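Local structure of GENE 22 product (Bacillus phage spp1, 2XC8) at residues B[31-42]-B[62-73]. The protein is a phage protein of unconfirmed function whose fold resembles a domain of the receptor-binding protein of lactococcal phage p2. Sequence-based numbering, arbitrary orientation.
Sequences LHKGDEEVFPVE and LHMNVQTKKVSW
Two beta hairpins from different sheets meet face to face here: Leu31, Phe39 and Val41 of residues 31-42 pack on Leu62, Met64, Val71 and Trp73 of residues 62-73. The selenomethionine Met64 lies over one face of the Phe39 ring; its CE stands 3.7 Å from the ring centroid, 15° off the normal, a CH-pi contact, and SE sits above the same ring in a Met-aromatic contact. Lys69 CD reaches the edge of this ring at CE1 (3.5 Å), while CB of Phe39 rests on Val71 CG2. Lys69 then bends at its last two torsions, bringing NZ to 3.6 Å from Glu37 OE1 in a salt bridge on the outer side of the contact. Deeper in, Leu31 splits its branches: CD1 meets Leu62 CD2 tip to tip (3.9 Å), and CD2 touches both Met64 CE and Val71 CG1. Val41 CG1 touches Trp73 CZ2 at 3.6 Å. The indole NE1 donates to Glu42 O (2.9 Å, 153° at the hydrogen), the oxygen lying near the ring plane, which helps fix the turn of the indole. A water bridges Pro40 O and Val71 N, linking the backbones. Trp11 of strand 11-13 also touches Leu31 and Met64, and Pro128 of the second subunit packs on Trp73. Segments 37-41 and 71-73 cross at -34°, their axes approaching to 7.2 Å, consistent with the aligned packing of a beta sandwich.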
loop_
_atom_site.group_PDB
_atom_site.type_symbol
_atom_site.label_atom_id
_atom_site.label_comp_id
_atom_site.label_asym_id
_atom_site.label_seq_id
_atom_site.Cartn_x
_atom_site.Cartn_y
_atom_site.Cartn_z
ATOM N N LEU B 31 -13.014 11.091 -2.570
ATOM C CA LEU B 31 -12.734 11.154 -3.995
ATOM C C LEU B 31 -12.615 12.617 -4.402
ATOM O O LEU B 31 -13.535 13.407 -4.178
ATOM C CB LEU B 31 -13.839 10.457 -4.795
ATOM C CG LEU B 31 -13.696 10.359 -6.319
ATOM C CD1 LEU B 31 -12.528 9.466 -6.717
ATOM C CD2 LEU B 31 -14.988 9.849 -6.937
ATOM N N HIS B 32 -11.476 12.971 -4.990
ATOM C CA HIS B 32 -11.218 14.340 -5.421
ATOM C C HIS B 32 -11.166 14.522 -6.932
ATOM O O HIS B 32 -10.579 13.710 -7.648
ATOM C CB HIS B 32 -9.862 14.825 -4.911
ATOM C CG HIS B 32 -9.780 14.980 -3.426
ATOM N ND1 HIS B 32 -9.696 16.211 -2.811
ATOM C CD2 HIS B 32 -9.739 14.060 -2.433
ATOM C CE1 HIS B 32 -9.619 16.043 -1.503
ATOM N NE2 HIS B 32 -9.644 14.747 -1.247
ATOM N N LYS B 33 -11.784 15.604 -7.399
ATOM C CA LYS B 33 -11.769 15.950 -8.814
ATOM C C LYS B 33 -10.852 17.173 -8.875
ATOM O O LYS B 33 -11.318 18.318 -8.868
ATOM C CB LYS B 33 -13.168 16.276 -9.352
ATOM C CG LYS B 33 -13.218 16.661 -10.829
ATOM C CD LYS B 33 -14.595 17.187 -11.210
ATOM C CE LYS B 33 -14.649 17.604 -12.671
ATOM N NZ LYS B 33 -15.968 18.196 -13.031
ATOM N N GLY B 34 -9.546 16.916 -8.913
ATOM C CA GLY B 34 -8.535 17.973 -8.847
ATOM C C GLY B 34 -8.650 18.750 -7.550
ATOM O O GLY B 34 -8.620 18.167 -6.464
ATOM N N ASP B 35 -8.784 20.061 -7.664
ATOM C CA ASP B 35 -9.115 20.887 -6.528
ATOM C C ASP B 35 -10.492 21.563 -6.608
ATOM O O ASP B 35 -10.784 22.469 -5.902
ATOM C CB ASP B 35 -8.002 21.874 -6.148
ATOM C CG ASP B 35 -7.622 22.815 -7.265
ATOM O OD1 ASP B 35 -6.430 23.154 -7.385
ATOM O OD2 ASP B 35 -8.485 23.241 -8.026
ATOM N N GLU B 36 -11.342 21.056 -7.442
ATOM C CA GLU B 36 -12.645 21.695 -7.646
ATOM C C GLU B 36 -13.765 21.130 -6.758
ATOM O O GLU B 36 -14.558 21.899 -6.210
ATOM C CB GLU B 36 -13.040 21.765 -9.135
ATOM C CG GLU B 36 -13.697 20.525 -9.731
ATOM C CD GLU B 36 -14.456 20.830 -11.015
ATOM O OE1 GLU B 36 -13.825 21.284 -11.994
ATOM O OE2 GLU B 36 -15.685 20.608 -11.043
ATOM N N GLU B 37 -13.824 19.807 -6.609
ATOM C CA GLU B 37 -14.828 19.177 -5.741
ATOM C C GLU B 37 -14.373 17.842 -5.146
ATOM O O GLU B 37 -13.683 17.057 -5.801
ATOM C CB GLU B 37 -16.172 19.012 -6.469
ATOM C CG GLU B 37 -17.350 18.699 -5.536
ATOM C CD GLU B 37 -18.717 18.903 -6.174
ATOM O OE1 GLU B 37 -19.730 18.701 -5.470
ATOM O OE2 GLU B 37 -18.788 19.262 -7.370
ATOM N N VAL B 38 -14.835 17.564 -3.944
ATOM C CA VAL B 38 -14.546 16.389 -3.168
ATOM C C VAL B 38 -15.834 15.654 -2.785
ATOM O O VAL B 38 -16.780 16.253 -2.468
ATOM C CB VAL B 38 -13.833 16.790 -1.895
ATOM C CG1 VAL B 38 -13.443 15.637 -1.087
ATOM C CG2 VAL B 38 -12.739 17.715 -2.180
ATOM N N PHE B 39 -15.813 14.329 -2.816
ATOM C CA PHE B 39 -16.989 13.511 -2.524
ATOM C C PHE B 39 -16.640 12.458 -1.469
ATOM O O PHE B 39 -15.549 11.883 -1.516
ATOM C CB PHE B 39 -17.474 12.814 -3.804
ATOM C CG PHE B 39 -17.630 13.735 -4.989
ATOM C CD1 PHE B 39 -18.842 14.372 -5.236
ATOM C CD2 PHE B 39 -16.569 13.953 -5.869
ATOM C CE1 PHE B 39 -18.994 15.220 -6.330
ATOM C CE2 PHE B 39 -16.712 14.803 -6.966
ATOM C CZ PHE B 39 -17.929 15.434 -7.197
ATOM N N PRO B 40 -17.558 12.196 -0.512
ATOM C CA PRO B 40 -17.270 11.178 0.502
ATOM C C PRO B 40 -17.369 9.752 -0.045
ATOM O O PRO B 40 -18.286 9.440 -0.810
ATOM C CB PRO B 40 -18.343 11.426 1.567
ATOM C CG PRO B 40 -19.469 12.056 0.833
ATOM C CD PRO B 40 -18.862 12.851 -0.288
ATOM N N VAL B 41 -16.418 8.908 0.345
ATOM C CA VAL B 41 -16.394 7.508 -0.073
ATOM C C VAL B 41 -16.404 6.604 1.157
ATOM O O VAL B 41 -15.540 6.717 2.031
ATOM C CB VAL B 41 -15.171 7.196 -0.977
ATOM C CG1 VAL B 41 -15.115 5.716 -1.328
ATOM C CG2 VAL B 41 -15.217 8.033 -2.249
ATOM N N GLU B 42 -17.374 5.722 1.215
ATOM C CA GLU B 42 -17.506 4.784 2.312
ATOM C C GLU B 42 -16.487 3.645 2.314
ATOM O O GLU B 42 -15.943 3.265 1.307
ATOM C CB GLU B 42 -18.944 4.273 2.423
ATOM C CG GLU B 42 -19.363 3.324 1.307
ATOM C CD GLU B 42 -20.869 3.154 1.122
ATOM O OE1 GLU B 42 -21.479 2.509 1.971
ATOM O OE2 GLU B 42 -21.434 3.640 0.134
ATOM N N LEU B 62 -15.345 1.799 -8.599
ATOM C CA LEU B 62 -15.812 3.020 -7.954
ATOM C C LEU B 62 -16.531 3.870 -8.994
ATOM O O LEU B 62 -15.916 4.361 -9.942
ATOM C CB LEU B 62 -14.650 3.793 -7.318
ATOM C CG LEU B 62 -14.990 4.986 -6.416
ATOM C CD1 LEU B 62 -15.609 4.531 -5.099
ATOM C CD2 LEU B 62 -13.758 5.837 -6.157
ATOM N N HIS B 63 -17.840 4.020 -8.816
ATOM C CA HIS B 63 -18.680 4.732 -9.776
ATOM C C HIS B 63 -19.544 5.787 -9.094
ATOM O O HIS B 63 -19.793 5.717 -7.889
ATOM C CB HIS B 63 -19.554 3.746 -10.555
ATOM C CG HIS B 63 -20.255 2.749 -9.687
ATOM N ND1 HIS B 63 -21.467 3.009 -9.085
ATOM C CD2 HIS B 63 -19.907 1.498 -9.308
ATOM C CE1 HIS B 63 -21.838 1.958 -8.377
ATOM N NE2 HIS B 63 -20.908 1.028 -8.495
HETATM N N MSE B 64 -20.001 6.759 -9.880
HETATM C CA MSE B 64 -20.777 7.879 -9.361
HETATM C C MSE B 64 -22.062 8.151 -10.137
HETATM O O MSE B 64 -22.080 8.079 -11.368
HETATM C CB MSE B 64 -19.928 9.154 -9.375
HETATM C CG MSE B 64 -20.595 10.373 -8.744
HETATM SE SE MSE B 64 -19.734 12.049 -9.241
HETATM C CE MSE B 64 -17.982 11.722 -8.460
ATOM N N ASN B 65 -23.134 8.453 -9.408
ATOM C CA ASN B 65 -24.380 8.827 -10.061
ATOM C C ASN B 65 -24.167 10.319 -10.284
ATOM O O ASN B 65 -24.078 11.082 -9.323
ATOM C CB ASN B 65 -25.588 8.569 -9.150
ATOM C CG ASN B 65 -26.905 9.043 -9.756
ATOM O OD1 ASN B 65 -27.052 10.205 -10.142
ATOM N ND2 ASN B 65 -27.877 8.142 -9.821
ATOM N N VAL B 66 -24.073 10.728 -11.547
ATOM C CA VAL B 66 -23.712 12.111 -11.888
ATOM C C VAL B 66 -24.745 13.164 -11.471
ATOM O O VAL B 66 -24.400 14.336 -11.291
ATOM C CB VAL B 66 -23.351 12.282 -13.395
ATOM C CG1 VAL B 66 -22.048 11.561 -13.721
ATOM C CG2 VAL B 66 -24.489 11.802 -14.301
ATOM N N GLN B 67 -26.000 12.747 -11.311
ATOM C CA GLN B 67 -27.063 13.663 -10.895
ATOM C C GLN B 67 -27.185 13.809 -9.376
ATOM O O GLN B 67 -27.376 14.920 -8.876
ATOM C CB GLN B 67 -28.404 13.271 -11.522
ATOM C CG GLN B 67 -28.584 13.812 -12.936
ATOM C CD GLN B 67 -29.845 13.313 -13.620
ATOM O OE1 GLN B 67 -30.831 12.963 -12.968
ATOM N NE2 GLN B 67 -29.819 13.284 -14.948
ATOM N N THR B 68 -27.071 12.698 -8.651
ATOM C CA THR B 68 -27.149 12.723 -7.186
ATOM C C THR B 68 -25.778 12.959 -6.546
ATOM O O THR B 68 -25.686 13.335 -5.374
ATOM C CB THR B 68 -27.763 11.422 -6.609
ATOM O OG1 THR B 68 -26.851 10.331 -6.785
ATOM C CG2 THR B 68 -29.087 11.094 -7.285
ATOM N N LYS B 69 -24.739 12.756 -7.337
ATOM C CA LYS B 69 -23.334 12.809 -6.912
ATOM C C LYS B 69 -22.911 11.745 -5.924
ATOM O O LYS B 69 -21.851 11.818 -5.397
ATOM C CB LYS B 69 -22.922 14.173 -6.333
ATOM C CG LYS B 69 -22.868 15.376 -7.267
ATOM C CD LYS B 69 -22.184 16.576 -6.534
ATOM C CE LYS B 69 -23.121 17.665 -6.068
ATOM N NZ LYS B 69 -23.149 18.011 -4.624
ATOM N N LYS B 70 -23.759 10.773 -5.684
ATOM C CA LYS B 70 -23.477 9.631 -4.811
ATOM C C LYS B 70 -22.413 8.724 -5.428
ATOM O O LYS B 70 -22.576 8.234 -6.548
ATOM C CB LYS B 70 -24.762 8.836 -4.543
ATOM C CG LYS B 70 -24.604 7.675 -3.566
ATOM C CD LYS B 70 -25.803 6.738 -3.622
ATOM C CE LYS B 70 -25.677 5.617 -2.598
ATOM N NZ LYS B 70 -26.822 4.665 -2.680
ATOM N N VAL B 71 -21.329 8.513 -4.686
ATOM C CA VAL B 71 -20.227 7.657 -5.123
ATOM C C VAL B 71 -20.321 6.307 -4.409
ATOM O O VAL B 71 -20.376 6.253 -3.178
ATOM C CB VAL B 71 -18.851 8.319 -4.855
ATOM C CG1 VAL B 71 -17.728 7.504 -5.474
ATOM C CG2 VAL B 71 -18.824 9.739 -5.400
ATOM N N SER B 72 -20.342 5.224 -5.185
ATOM C CA SER B 72 -20.571 3.880 -4.641
ATOM C C SER B 72 -19.564 2.828 -5.115
ATOM O O SER B 72 -18.849 3.030 -6.099
ATOM C CB SER B 72 -21.996 3.418 -4.960
ATOM O OG SER B 72 -22.958 4.301 -4.407
ATOM N N TRP B 73 -19.529 1.704 -4.396
ATOM C CA TRP B 73 -18.677 0.565 -4.730
ATOM C C TRP B 73 -19.469 -0.571 -5.373
ATOM O O TRP B 73 -20.612 -0.840 -4.994
ATOM C CB TRP B 73 -17.985 0.017 -3.481
ATOM C CG TRP B 73 -16.975 0.923 -2.844
ATOM C CD1 TRP B 73 -17.111 1.593 -1.664
ATOM C CD2 TRP B 73 -15.665 1.237 -3.335
ATOM N NE1 TRP B 73 -15.972 2.311 -1.390
ATOM C CE2 TRP B 73 -15.068 2.111 -2.400
ATOM C CE3 TRP B 73 -14.939 0.870 -4.476
ATOM C CZ2 TRP B 73 -13.778 2.625 -2.570
ATOM C CZ3 TRP B 73 -13.654 1.382 -4.645
ATOM C CH2 TRP B 73 -13.089 2.251 -3.695
HETATM O O HOH W 1 -20.642 9.981 -2.170
#